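Local coordinates for protein beta-hexosaminidase LpqI (Mycobacterium tuberculosis H37Rv, PDB 6GFV) that cleaves terminal beta-1,4-linked N-acetylglucosamine from peptidoglycan fragments, a step in mycobacterial cell-wall recycling, at residues A[113-116]-A[117-121]; A[211-214]-A[215-219]; A[99-102]-A[103-107]; A[54-57]-A[58-61]; A[139-142]-A[143-147]. All blocks are in the same frame, centred on the assembly; numbering follows the deposited sequence.

Contact 1: A[113-116]-A[117-121]; sequences RDLA and RDRGR
R117 reaches back one turn of helix 109-126 to meet D114 and R113. The helix belongs to the TIM-barrel domain of this family 3 glycoside hydrolase, and 113-116 and 117-121 are two consecutive turns of it, joined by i to i+4 backbone bonds such as R117 N to R113 O at 3.0 Å. The side chain of R117 leaves with CG anti to its own N (chi1 177°) and bends at chi3, which folds the guanidinium back until one face lies over D114 CA. Its NH2 then forms a salt bridge of 3.1 Å with D114 OD1. The approach comes from above the carboxylate plane and the two planes stand 77° apart, so this is a single, bent bond and not a two-pronged one. A water donating to D114 OD1 and accepting from R117 NH1 adds a second link. R117 NH1 also lies 4.0 Å from R113 NE, and both arginines form salt bridges to D172 at the end of helix 156-172, whose negative charge probably offsets the two like charges. D118 follows, its backbone N bonded to D114 O and its carboxylate to Q122. At R119 the long aliphatic part suits a place beside leucine: the chain runs alongside L115, R119 CD lying 3.9 Å from L115 CD1, while the buried guanidinium is satisfied by E81 and G95. G120 N donates to A116 O; a CB here would come tight against that same oxygen, so glycine suits this buried turn. R121 turns its NH1 to D118 OD1, 3.1 Å away.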
loop_
_atom_site.group_PDB
_atom_site.type_symbol
_atom_site.label_atom_id
_atom_site.label_comp_id
_atom_site.label_asym_id
_atom_site.label_seq_id
_atom_site.Cartn_x
_atom_site.Cartn_y
_atom_site.Cartn_z
ATOM N N ARG A 113 -20.713 -3.951 -0.028
ATOM C CA ARG A 113 -19.962 -5.205 0.035
ATOM C C ARG A 113 -20.136 -6.005 -1.267
ATOM O O ARG A 113 -19.179 -6.561 -1.776
ATOM C CB ARG A 113 -20.395 -6.042 1.243
ATOM C CG ARG A 113 -19.531 -7.276 1.468
ATOM C CD ARG A 113 -20.042 -8.155 2.592
ATOM N NE ARG A 113 -19.227 -9.357 2.709
ATOM C CZ ARG A 113 -19.263 -10.190 3.740
ATOM N NH1 ARG A 113 -20.069 -9.943 4.763
ATOM N NH2 ARG A 113 -18.482 -11.262 3.760
ATOM N N ASP A 114 -21.366 -6.064 -1.777
ATOM C CA ASP A 114 -21.665 -6.683 -3.079
ATOM C C ASP A 114 -20.790 -6.120 -4.194
ATOM O O ASP A 114 -20.173 -6.869 -4.941
ATOM C CB ASP A 114 -23.129 -6.484 -3.472
ATOM C CG ASP A 114 -24.109 -7.218 -2.565
ATOM O OD1 ASP A 114 -23.714 -8.140 -1.836
ATOM O OD2 ASP A 114 -25.297 -6.860 -2.603
ATOM N N LEU A 115 -20.746 -4.798 -4.301
ATOM C CA LEU A 115 -20.043 -4.159 -5.404
ATOM C C LEU A 115 -18.549 -4.391 -5.292
ATOM O O LEU A 115 -17.894 -4.679 -6.290
ATOM C CB LEU A 115 -20.346 -2.654 -5.470
ATOM C CG LEU A 115 -19.623 -1.818 -6.550
ATOM C CD1 LEU A 115 -20.000 -2.260 -7.950
ATOM C CD2 LEU A 115 -19.913 -0.347 -6.397
ATOM N N ALA A 116 -18.010 -4.274 -4.085
ATOM C CA ALA A 116 -16.581 -4.498 -3.886
ATOM C C ALA A 116 -16.183 -5.927 -4.257
ATOM O O ALA A 116 -15.124 -6.147 -4.834
ATOM C CB ALA A 116 -16.178 -4.204 -2.447
ATOM N N ARG A 117 -17.031 -6.888 -3.908
ATOM C CA ARG A 117 -16.736 -8.290 -4.178
ATOM C C ARG A 117 -16.742 -8.577 -5.683
ATOM O O ARG A 117 -15.869 -9.275 -6.187
ATOM C CB ARG A 117 -17.726 -9.204 -3.460
ATOM C CG ARG A 117 -17.522 -10.689 -3.747
ATOM C CD ARG A 117 -18.403 -11.584 -2.871
ATOM N NE ARG A 117 -19.839 -11.384 -3.087
ATOM C CZ ARG A 117 -20.639 -10.723 -2.255
ATOM N NH1 ARG A 117 -20.152 -10.178 -1.142
ATOM N NH2 ARG A 117 -21.921 -10.596 -2.536
ATOM N N ASP A 118 -17.716 -8.031 -6.396
ATOM C CA ASP A 118 -17.770 -8.220 -7.844
ATOM C C ASP A 118 -16.562 -7.617 -8.571
ATOM O O ASP A 118 -15.905 -8.290 -9.361
ATOM C CB ASP A 118 -19.046 -7.615 -8.413
ATOM C CG ASP A 118 -19.201 -7.905 -9.887
ATOM O OD1 ASP A 118 -19.487 -9.066 -10.229
ATOM O OD2 ASP A 118 -18.997 -6.987 -10.689
ATOM N N ARG A 119 -16.299 -6.339 -8.313
ATOM C CA ARG A 119 -15.117 -5.660 -8.847
ATOM C C ARG A 119 -13.822 -6.386 -8.463
ATOM O O ARG A 119 -12.910 -6.514 -9.274
ATOM C CB ARG A 119 -15.079 -4.196 -8.371
ATOM C CG ARG A 119 -16.151 -3.272 -9.028
ATOM C CD ARG A 119 -16.165 -1.824 -8.488
ATOM N NE ARG A 119 -15.120 -0.984 -9.062
ATOM C CZ ARG A 119 -15.206 -0.357 -10.233
ATOM N NH1 ARG A 119 -16.307 -0.458 -10.963
ATOM N NH2 ARG A 119 -14.187 0.373 -10.675
ATOM N N GLY A 120 -13.755 -6.882 -7.231
ATOM C CA GLY A 120 -12.586 -7.616 -6.762
ATOM C C GLY A 120 -12.395 -8.932 -7.503
ATOM O O GLY A 120 -11.271 -9.346 -7.793
ATOM N N ARG A 121 -13.509 -9.591 -7.792
ATOM C CA ARG A 121 -13.516 -10.835 -8.544
ATOM C C ARG A 121 -12.936 -10.651 -9.952
ATOM O O ARG A 121 -12.135 -11.453 -10.412
ATOM C CB ARG A 121 -14.943 -11.363 -8.624
ATOM C CG ARG A 121 -15.066 -12.850 -8.826
ATOM C CD ARG A 121 -16.500 -13.233 -9.166
ATOM N NE ARG A 121 -17.348 -13.307 -7.986
ATOM C CZ ARG A 121 -18.456 -12.596 -7.793
ATOM N NH1 ARG A 121 -18.884 -11.741 -8.712
ATOM N NH2 ARG A 121 -19.146 -12.755 -6.673
HETATM O O HOH W 1 -22.532 -9.005 0.612
#

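Contact 2: A[211-214]-A[215-219]; sequences VPYR and TLVTQ
The ring of Y213 has V217 CG1 at its edge, near the ring plane, where the methyl lies 4.1 Å from CD1 and 4.0 Å from Y213 CB. The valine lies roughly perpendicular to the tyrosine side chain, and its branched shape fits because it fills space beside the ring without covering a face. Beyond this turn, F182 meets the same ring edge-to-face, and L179 of strand 176-182 adds to the apolar surroundings. The Y213 side chain lies about 6 Å from that of K180, inferred by similarity to bind substrate, so the ring packs close behind that part of the strand. The other flat group is the guanidinium of R214: V211 CG2 sits 3.8 Å above its plane, over the centre. The arm of R214 is extended from CG to NE, which carries NE out to the carbonyl of Y256.

These residues form the short helix 211-216 and the type I beta turn from L216 to Q219, through which the chain leaves it for barrel strand 223-230. L216 N bonds to P212 O at 3.2 Å and V217 N to Y213 O at 3.2 Å. P212 suits the first turn, where a helix does not call on its missing N-H. L216 CG comes to 3.4 Å from that same P212 O. On the exposed side T218 OG1, placed between its own N and carbonyl carbon (chi1 65°), donates to T215 O at 2.9 Å; a water donating to V211 O reaches T215 OG1 weakly.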
loop_
_atom_site.group_PDB
_atom_site.type_symbol
_atom_site.label_atom_id
_atom_site.label_comp_id
_atom_site.label_asym_id
_atom_site.label_seq_id
_atom_site.Cartn_x
_atom_site.Cartn_y
_atom_site.Cartn_z
ATOM N N VAL A 211 -10.294 6.601 14.728
ATOM C CA VAL A 211 -11.317 5.688 15.245
ATOM C C VAL A 211 -11.694 4.497 14.298
ATOM O O VAL A 211 -11.813 3.373 14.769
ATOM C CB VAL A 211 -12.593 6.477 15.629
ATOM C CG1 VAL A 211 -13.750 5.537 15.942
ATOM C CG2 VAL A 211 -12.297 7.400 16.829
ATOM N N PRO A 212 -11.862 4.738 12.977
ATOM C CA PRO A 212 -12.081 3.589 12.084
ATOM C C PRO A 212 -10.998 2.513 12.179
ATOM O O PRO A 212 -11.332 1.343 12.161
ATOM C CB PRO A 212 -12.089 4.229 10.691
ATOM C CG PRO A 212 -12.620 5.578 10.937
ATOM C CD PRO A 212 -11.969 6.003 12.236
ATOM N N TYR A 213 -9.739 2.897 12.314
ATOM C CA TYR A 213 -8.673 1.905 12.372
ATOM C C TYR A 213 -8.802 0.946 13.567
ATOM O O TYR A 213 -8.423 -0.206 13.442
ATOM C CB TYR A 213 -7.290 2.580 12.404
ATOM C CG TYR A 213 -6.882 3.265 11.102
ATOM C CD1 TYR A 213 -6.227 2.574 10.091
ATOM C CD2 TYR A 213 -7.142 4.604 10.898
ATOM C CE1 TYR A 213 -5.856 3.204 8.909
ATOM C CE2 TYR A 213 -6.771 5.244 9.722
ATOM C CZ TYR A 213 -6.126 4.545 8.741
ATOM O OH TYR A 213 -5.784 5.208 7.589
ATOM N N ARG A 214 -9.319 1.409 14.707
ATOM C CA ARG A 214 -9.400 0.556 15.915
ATOM C C ARG A 214 -10.053 -0.799 15.648
ATOM O O ARG A 214 -9.656 -1.801 16.219
ATOM C CB ARG A 214 -10.169 1.246 17.051
ATOM C CG ARG A 214 -9.611 2.577 17.523
ATOM C CD ARG A 214 -10.529 3.152 18.617
ATOM N NE ARG A 214 -10.144 4.494 19.028
ATOM C CZ ARG A 214 -10.916 5.312 19.729
ATOM N NH1 ARG A 214 -12.130 4.933 20.086
ATOM N NH2 ARG A 214 -10.476 6.519 20.055
ATOM N N THR A 215 -11.045 -0.830 14.766
ATOM C CA THR A 215 -11.697 -2.090 14.457
ATOM C C THR A 215 -11.276 -2.670 13.098
ATOM O O THR A 215 -11.281 -3.870 12.927
ATOM C CB THR A 215 -13.229 -1.947 14.499
ATOM O OG1 THR A 215 -13.653 -1.040 13.491
ATOM C CG2 THR A 215 -13.685 -1.404 15.849
ATOM N N LEU A 216 -10.886 -1.844 12.136
ATOM C CA LEU A 216 -10.603 -2.399 10.803
ATOM C C LEU A 216 -9.237 -3.097 10.689
ATOM O O LEU A 216 -9.052 -3.955 9.823
ATOM C CB LEU A 216 -10.711 -1.310 9.737
ATOM C CG LEU A 216 -12.095 -0.686 9.560
ATOM C CD1 LEU A 216 -12.106 0.193 8.331
ATOM C CD2 LEU A 216 -13.185 -1.747 9.484
ATOM N N VAL A 217 -8.285 -2.748 11.555
ATOM C CA VAL A 217 -6.960 -3.357 11.463
ATOM C C VAL A 217 -6.952 -4.801 11.952
ATOM O O VAL A 217 -5.985 -5.517 11.726
ATOM C CB VAL A 217 -5.884 -2.568 12.255
ATOM C CG1 VAL A 217 -5.849 -1.111 11.826
ATOM C CG2 VAL A 217 -6.110 -2.695 13.760
ATOM N N THR A 218 -8.037 -5.230 12.595
ATOM C CA THR A 218 -8.116 -6.576 13.152
ATOM C C THR A 218 -8.769 -7.582 12.223
ATOM O O THR A 218 -8.897 -8.756 12.575
ATOM C CB THR A 218 -8.919 -6.606 14.467
ATOM O OG1 THR A 218 -10.286 -6.260 14.211
ATOM C CG2 THR A 218 -8.342 -5.647 15.448
ATOM N N GLN A 219 -9.210 -7.127 11.055
ATOM C CA GLN A 219 -9.939 -8.016 10.156
ATOM C C GLN A 219 -9.047 -8.502 9.011
ATOM O O GLN A 219 -9.102 -7.983 7.906
ATOM C CB GLN A 219 -11.208 -7.310 9.644
ATOM C CG GLN A 219 -12.269 -7.136 10.749
ATOM C CD GLN A 219 -13.384 -6.154 10.403
ATOM O OE1 GLN A 219 -13.357 -5.491 9.365
ATOM N NE2 GLN A 219 -14.379 -6.065 11.278
HETATM O O HOH W 2 -14.033 1.766 15.361
#

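Contact 3: A[99-102]-A[103-107]; sequences SARE and LAQTR
L103 N bonds to S99 O at 2.9 Å, closing the first turn of helix 100-106, whose N-cap is S99. The serine suits this position because its short hydroxyl can fold back over the helix start: S99 OG accepts from E102 N at 3.0 Å, meeting an amide that has no earlier helical carbonyl to bond. Packing is tight on this buried side. L103 CG rests 3.3 Å from S99 O, and the leucine goes on to P98 and to L115 of the following helix, joining the two. A100, small enough for a buried place, faces F152, and its O takes the amide of A104. The end of R101 is also firmly held: the chain bends at chi3, and its NH1 goes to A141 and D143, which makes this arginine a tie between helix 100-106 and the loop before helix 156-172, near R150, inferred to bind substrate.

The side of E102, Q105 and T106 is looser and more exposed. Q105 and R101 run alongside one another with their amide and guanidinium planes only 7° apart, yet their nearest approach is modest, Q105 NE2 to R101 CG at 3.8 Å. Q105 N reaches R101 O only weakly, and turns as well to E102 O at 3.1 Å. E102 O is thus taken by two donors, from opposite faces of its plane. The second is T106, a residue suited to the last turn because its hydroxyl can fold back onto a backbone carbonyl: T106 OG1 donates to E102 O from above the carbonyl plane at 2.7 Å.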
loop_
_atom_site.group_PDB
_atom_site.type_symbol
_atom_site.label_atom_id
_atom_site.label_comp_id
_atom_site.label_asym_id
_atom_site.label_seq_id
_atom_site.Cartn_x
_atom_site.Cartn_y
_atom_site.Cartn_z
ATOM N N SER A 99 -18.442 7.299 -6.852
ATOM C CA SER A 99 -17.425 7.612 -5.858
ATOM C C SER A 99 -17.753 6.953 -4.527
ATOM O O SER A 99 -18.869 6.482 -4.321
ATOM C CB SER A 99 -17.310 9.125 -5.653
ATOM O OG SER A 99 -18.520 9.663 -5.145
ATOM N N ALA A 100 -16.782 6.944 -3.625
ATOM C CA ALA A 100 -17.013 6.483 -2.257
ATOM C C ALA A 100 -18.135 7.275 -1.572
ATOM O O ALA A 100 -19.004 6.708 -0.927
ATOM C CB ALA A 100 -15.738 6.583 -1.448
ATOM N N ARG A 101 -18.085 8.592 -1.715
ATOM C CA ARG A 101 -19.057 9.486 -1.085
ATOM C C ARG A 101 -20.444 9.229 -1.646
ATOM O O ARG A 101 -21.421 9.175 -0.911
ATOM C CB ARG A 101 -18.640 10.950 -1.280
ATOM C CG ARG A 101 -19.737 11.995 -0.993
ATOM C CD ARG A 101 -19.167 13.394 -0.949
ATOM N NE ARG A 101 -18.231 13.576 0.161
ATOM C CZ ARG A 101 -17.379 14.588 0.268
ATOM N NH1 ARG A 101 -17.329 15.522 -0.668
ATOM N NH2 ARG A 101 -16.571 14.665 1.309
ATOM N N GLU A 102 -20.527 9.029 -2.952
ATOM C CA GLU A 102 -21.806 8.718 -3.576
ATOM C C GLU A 102 -22.367 7.351 -3.127
ATOM O O GLU A 102 -23.565 7.221 -2.868
ATOM C CB GLU A 102 -21.663 8.776 -5.091
ATOM C CG GLU A 102 -22.946 8.510 -5.835
ATOM C CD GLU A 102 -22.875 8.938 -7.285
ATOM O OE1 GLU A 102 -21.758 9.231 -7.771
ATOM O OE2 GLU A 102 -23.938 8.970 -7.936
ATOM N N LEU A 103 -21.502 6.343 -3.035
ATOM C CA LEU A 103 -21.888 5.021 -2.525
ATOM C C LEU A 103 -22.565 5.073 -1.158
ATOM O O LEU A 103 -23.652 4.541 -0.973
ATOM C CB LEU A 103 -20.666 4.114 -2.427
ATOM C CG LEU A 103 -20.125 3.459 -3.691
ATOM C CD1 LEU A 103 -18.890 2.627 -3.366
ATOM C CD2 LEU A 103 -21.200 2.594 -4.308
ATOM N N ALA A 104 -21.908 5.717 -0.198
ATOM C CA ALA A 104 -22.409 5.761 1.169
ATOM C C ALA A 104 -23.744 6.488 1.239
ATOM O O ALA A 104 -24.500 6.306 2.181
ATOM C CB ALA A 104 -21.375 6.418 2.102
ATOM N N GLN A 105 -24.049 7.285 0.222
ATOM C CA GLN A 105 -25.293 8.046 0.192
ATOM C C GLN A 105 -26.446 7.390 -0.553
ATOM O O GLN A 105 -27.597 7.765 -0.360
ATOM C CB GLN A 105 -25.042 9.414 -0.421
ATOM C CG GLN A 105 -24.423 10.383 0.563
ATOM C CD GLN A 105 -24.001 11.669 -0.087
ATOM O OE1 GLN A 105 -24.422 11.984 -1.198
ATOM N NE2 GLN A 105 -23.155 12.426 0.601
ATOM N N THR A 106 -26.135 6.433 -1.416
ATOM C CA THR A 106 -27.124 5.906 -2.340
ATOM C C THR A 106 -27.305 4.380 -2.275
ATOM O O THR A 106 -28.248 3.863 -2.861
ATOM C CB THR A 106 -26.774 6.310 -3.791
ATOM O OG1 THR A 106 -25.472 5.821 -4.135
ATOM C CG2 THR A 106 -26.775 7.823 -3.940
ATOM N N ARG A 107 -26.419 3.673 -1.564
ATOM C CA ARG A 107 -26.523 2.217 -1.408
ATOM C C ARG A 107 -26.318 1.768 0.053
ATOM O O ARG A 107 -25.646 2.452 0.831
ATOM C CB ARG A 107 -25.506 1.489 -2.309
ATOM C CG ARG A 107 -25.515 1.881 -3.796
ATOM C CD ARG A 107 -24.867 0.827 -4.719
ATOM N NE ARG A 107 -24.648 1.366 -6.068
ATOM C CZ ARG A 107 -24.230 0.681 -7.133
ATOM N NH1 ARG A 107 -23.978 -0.626 -7.067
ATOM N NH2 ARG A 107 -24.071 1.315 -8.290
#

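Contact 4: A[54-57]-A[58-61]; sequences TDLT and IFDG
The loop between strand 47-50 and helix 62-69 makes its turn here, and L56 and F59 are the side chains that meet across it. L56 CD2 touches F59 CE2 at 4.1 Å, the two extending together from the turn; both also pack on I50 of the strand, so apolar residues suit this face. I58 CG2 lies over the centre of one face of the F59 ring, 4.2 Å above its plane.

An Asx turn starts the bend: D55 OD1 accepts from T57 N at 2.9 Å, on the anti side of the carboxylate and 29° out of its plane. The carbonyls of D55, L56 and T57 then each take the amide three residues on. I58 N to D55 O is the first, at 3.2 Å, and in all three the donor sits above the carbonyl plane. L56 also touches R88, for which substrate binding is inferred by similarity. On the exposed side aspartate suits position 60 because its carboxylate can hold a water: the water donates to both D60 OD1 and L56 O, the latter at 2.9 Å. The other oxygen, D60 OD2, comes to 3.5 Å from T57 CB.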
loop_
_atom_site.group_PDB
_atom_site.type_symbol
_atom_site.label_atom_id
_atom_site.label_comp_id
_atom_site.label_asym_id
_atom_site.label_seq_id
_atom_site.Cartn_x
_atom_site.Cartn_y
_atom_site.Cartn_z
ATOM N N THR A 54 0.593 3.030 -16.985
ATOM C CA THR A 54 0.808 1.642 -17.392
ATOM C C THR A 54 -0.058 1.279 -18.618
ATOM O O THR A 54 -1.242 1.591 -18.662
ATOM C CB THR A 54 0.521 0.672 -16.216
ATOM O OG1 THR A 54 1.479 0.908 -15.177
ATOM C CG2 THR A 54 0.629 -0.769 -16.638
ATOM N N ASP A 55 0.562 0.647 -19.608
ATOM C CA ASP A 55 -0.146 0.113 -20.772
ATOM C C ASP A 55 -0.917 -1.136 -20.353
ATOM O O ASP A 55 -0.328 -2.153 -20.038
ATOM C CB ASP A 55 0.844 -0.211 -21.904
ATOM C CG ASP A 55 0.160 -0.621 -23.204
ATOM O OD1 ASP A 55 -0.964 -1.164 -23.170
ATOM O OD2 ASP A 55 0.765 -0.395 -24.274
ATOM N N LEU A 56 -2.236 -1.043 -20.369
ATOM C CA LEU A 56 -3.095 -2.117 -19.920
ATOM C C LEU A 56 -3.085 -3.395 -20.796
ATOM O O LEU A 56 -3.675 -4.404 -20.407
ATOM C CB LEU A 56 -4.523 -1.592 -19.800
ATOM C CG LEU A 56 -4.794 -0.488 -18.772
ATOM C CD1 LEU A 56 -6.274 -0.206 -18.702
ATOM C CD2 LEU A 56 -4.256 -0.861 -17.392
ATOM N N THR A 57 -2.440 -3.376 -21.959
ATOM C CA THR A 57 -2.319 -4.609 -22.746
ATOM C C THR A 57 -1.401 -5.597 -22.053
ATOM O O THR A 57 -1.302 -6.732 -22.481
ATOM C CB THR A 57 -1.781 -4.398 -24.190
ATOM O OG1 THR A 57 -0.489 -3.790 -24.160
ATOM C CG2 THR A 57 -2.739 -3.557 -25.028
ATOM N N ILE A 58 -0.744 -5.167 -20.980
ATOM C CA ILE A 58 0.040 -6.077 -20.147
ATOM C C ILE A 58 -0.824 -7.238 -19.650
ATOM O O ILE A 58 -0.303 -8.320 -19.407
ATOM C CB ILE A 58 0.704 -5.332 -18.920
ATOM C CG1 ILE A 58 1.751 -6.209 -18.233
ATOM C CG2 ILE A 58 -0.331 -4.863 -17.912
ATOM C CD1 ILE A 58 2.566 -5.494 -17.136
ATOM N N PHE A 59 -2.139 -7.032 -19.537
ATOM C CA PHE A 59 -3.025 -8.085 -19.040
ATOM C C PHE A 59 -3.347 -9.153 -20.097
ATOM O O PHE A 59 -3.917 -10.189 -19.780
ATOM C CB PHE A 59 -4.326 -7.483 -18.488
ATOM C CG PHE A 59 -4.149 -6.724 -17.177
ATOM C CD1 PHE A 59 -3.645 -7.360 -16.052
ATOM C CD2 PHE A 59 -4.484 -5.390 -17.083
ATOM C CE1 PHE A 59 -3.471 -6.679 -14.857
ATOM C CE2 PHE A 59 -4.315 -4.699 -15.898
ATOM C CZ PHE A 59 -3.806 -5.344 -14.781
ATOM N N ASP A 60 -2.954 -8.911 -21.346
ATOM C CA ASP A 60 -3.375 -9.776 -22.447
ATOM C C ASP A 60 -2.499 -11.026 -22.681
ATOM O O ASP A 60 -2.513 -11.622 -23.761
ATOM C CB ASP A 60 -3.449 -8.948 -23.740
ATOM C CG ASP A 60 -4.453 -7.804 -23.654
ATOM O OD1 ASP A 60 -5.438 -7.921 -22.900
ATOM O OD2 ASP A 60 -4.269 -6.794 -24.361
ATOM N N GLY A 61 -1.759 -11.449 -21.669
ATOM C CA GLY A 61 -0.953 -12.643 -21.801
ATOM C C GLY A 61 0.438 -12.449 -21.261
ATOM O O GLY A 61 1.051 -13.399 -20.788
HETATM O O HOH W 3 -6.178 -5.352 -21.559
#

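Contact 5: A[139-142]-A[143-147]; sequences TDAP and DDTVI
T145 and P142 carry the hydrogen bonding of this contact, and both bonds end on one atom. T145 N donates to P142 O at 3.1 Å, closing the type I beta turn P142-T145, from above the carbonyl plane. T145 OG1 donates to the same oxygen at 2.7 Å, this time in the carbonyl plane. The hydroxyl can do so because it sits between its own N and carbonyl carbon (chi1 58°), which swings it back over the turn; a threonine thereby grips P142 O twice. The methyl of A141 lies against this hydroxyl, CB to T145 OG1 at 3.5 Å. A further bond between side chain and backbone lies just upstream: T139 OG1 accepts from A141 N at 2.9 Å, an ST turn that bends the chain into the proline.

Apolar contacts are few. T145 CG2 packs 3.8 Å from P142 CD, the methyl set at a slant to the pyrrolidine, and the stiff proline suits the entry of the turn, having no N-H to spend. Farther on, buried T139 and I147 approach through their CG2 methyls at 4.0 Å.

The one salt bridge runs to helix 100-106: D143 OD1 with R101, whose NH1 also donates to A141 O. I147 lies close to H181 and R150, both inferred to bind substrate, so this loop borders the probable active-site cleft. The chemistry therefore implies a turn fixed chiefly by backbone-directed bonds, with D143 at its tip tied to a neighbouring helix and the buried methyls of T139 and I147 in contact with each other.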
loop_
_atom_site.group_PDB
_atom_site.type_symbol
_atom_site.label_atom_id
_atom_site.label_comp_id
_atom_site.label_asym_id
_atom_site.label_seq_id
_atom_site.Cartn_x
_atom_site.Cartn_y
_atom_site.Cartn_z
ATOM N N THR A 139 -13.753 13.250 6.082
ATOM C CA THR A 139 -13.842 14.661 5.690
ATOM C C THR A 139 -15.205 15.069 5.130
ATOM O O THR A 139 -15.976 14.233 4.677
ATOM C CB THR A 139 -12.784 15.043 4.626
ATOM O OG1 THR A 139 -12.871 16.448 4.365
ATOM C CG2 THR A 139 -13.007 14.293 3.322
ATOM N N ASP A 140 -15.487 16.368 5.169
ATOM C CA ASP A 140 -16.645 16.927 4.486
ATOM C C ASP A 140 -16.221 17.978 3.458
ATOM O O ASP A 140 -17.017 18.830 3.071
ATOM C CB ASP A 140 -17.632 17.533 5.491
ATOM C CG ASP A 140 -17.006 18.614 6.355
ATOM O OD1 ASP A 140 -15.796 18.878 6.223
ATOM O OD2 ASP A 140 -17.727 19.201 7.182
ATOM N N ALA A 141 -14.972 17.910 3.010
ATOM C CA ALA A 141 -14.460 18.828 1.986
ATOM C C ALA A 141 -15.174 18.639 0.638
ATOM O O ALA A 141 -15.763 17.589 0.405
ATOM C CB ALA A 141 -12.964 18.638 1.827
ATOM N N PRO A 142 -15.130 19.656 -0.251
ATOM C CA PRO A 142 -15.796 19.563 -1.559
ATOM C C PRO A 142 -15.390 18.337 -2.393
ATOM O O PRO A 142 -14.285 17.836 -2.230
ATOM C CB PRO A 142 -15.373 20.863 -2.252
ATOM C CG PRO A 142 -15.194 21.825 -1.124
ATOM C CD PRO A 142 -14.600 21.009 -0.004
ATOM N N ASP A 143 -16.293 17.879 -3.263
ATOM C CA ASP A 143 -16.111 16.664 -4.061
ATOM C C ASP A 143 -14.771 16.583 -4.793
ATOM O O ASP A 143 -14.087 15.567 -4.739
ATOM C CB ASP A 143 -17.251 16.523 -5.082
ATOM C CG ASP A 143 -18.540 16.013 -4.460
ATOM O OD1 ASP A 143 -18.551 15.735 -3.249
ATOM O OD2 ASP A 143 -19.548 15.872 -5.181
ATOM N N ASP A 144 -14.390 17.656 -5.468
ATOM C CA ASP A 144 -13.206 17.632 -6.316
ATOM C C ASP A 144 -11.883 17.937 -5.597
ATOM O O ASP A 144 -10.843 18.031 -6.243
ATOM C CB ASP A 144 -13.396 18.607 -7.480
ATOM C CG ASP A 144 -14.170 17.992 -8.637
ATOM O OD1 ASP A 144 -14.068 16.767 -8.851
ATOM O OD2 ASP A 144 -14.899 18.732 -9.326
ATOM N N THR A 145 -11.905 18.076 -4.273
ATOM C CA THR A 145 -10.662 18.308 -3.535
ATOM C C THR A 145 -9.863 17.008 -3.418
ATOM O O THR A 145 -10.367 15.941 -3.758
ATOM C CB THR A 145 -10.922 18.909 -2.122
ATOM O OG1 THR A 145 -11.775 18.048 -1.362
ATOM C CG2 THR A 145 -11.591 20.244 -2.243
ATOM N N VAL A 146 -8.618 17.110 -2.956
ATOM C CA VAL A 146 -7.664 15.989 -2.962
ATOM C C VAL A 146 -8.205 14.693 -2.351
ATOM O O VAL A 146 -7.964 13.598 -2.868
ATOM C CB VAL A 146 -6.348 16.395 -2.249
ATOM C CG1 VAL A 146 -6.624 17.002 -0.881
ATOM C CG2 VAL A 146 -5.406 15.212 -2.129
ATOM N N ILE A 147 -8.963 14.795 -1.271
ATOM C CA ILE A 147 -9.682 13.625 -0.799
ATOM C C ILE A 147 -11.103 13.722 -1.307
ATOM O O ILE A 147 -11.511 12.917 -2.124
ATOM C CB ILE A 147 -9.661 13.476 0.735
ATOM C CG1 ILE A 147 -8.226 13.416 1.247
ATOM C CG2 ILE A 147 -10.363 12.193 1.149
ATOM C CD1 ILE A 147 -7.387 12.326 0.608
#

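In the fold
All five contacts lie in the single TIM-barrel domain, on helices and loops around its parallel strands. Contacts 1, 2 and 3 lie on helices, each with a buried side; arginines and aspartates mark the first, while backbone bonds and a tyrosine-valine contact mark the second. Contact 3 bridges to contacts 1 and 5, by a leucine pair on one side (L103 CD2 to L115 CD2, 3.8 Å) and a salt bridge on the other. Contacts 4 and 5 are loops with solvent-exposed residues, built on side-chain-to-backbone turns, an Asx turn in one and an ST turn in the other. Contact 4 stands apart, its centre about 35 Å from that of contact 2, across the chain's centre.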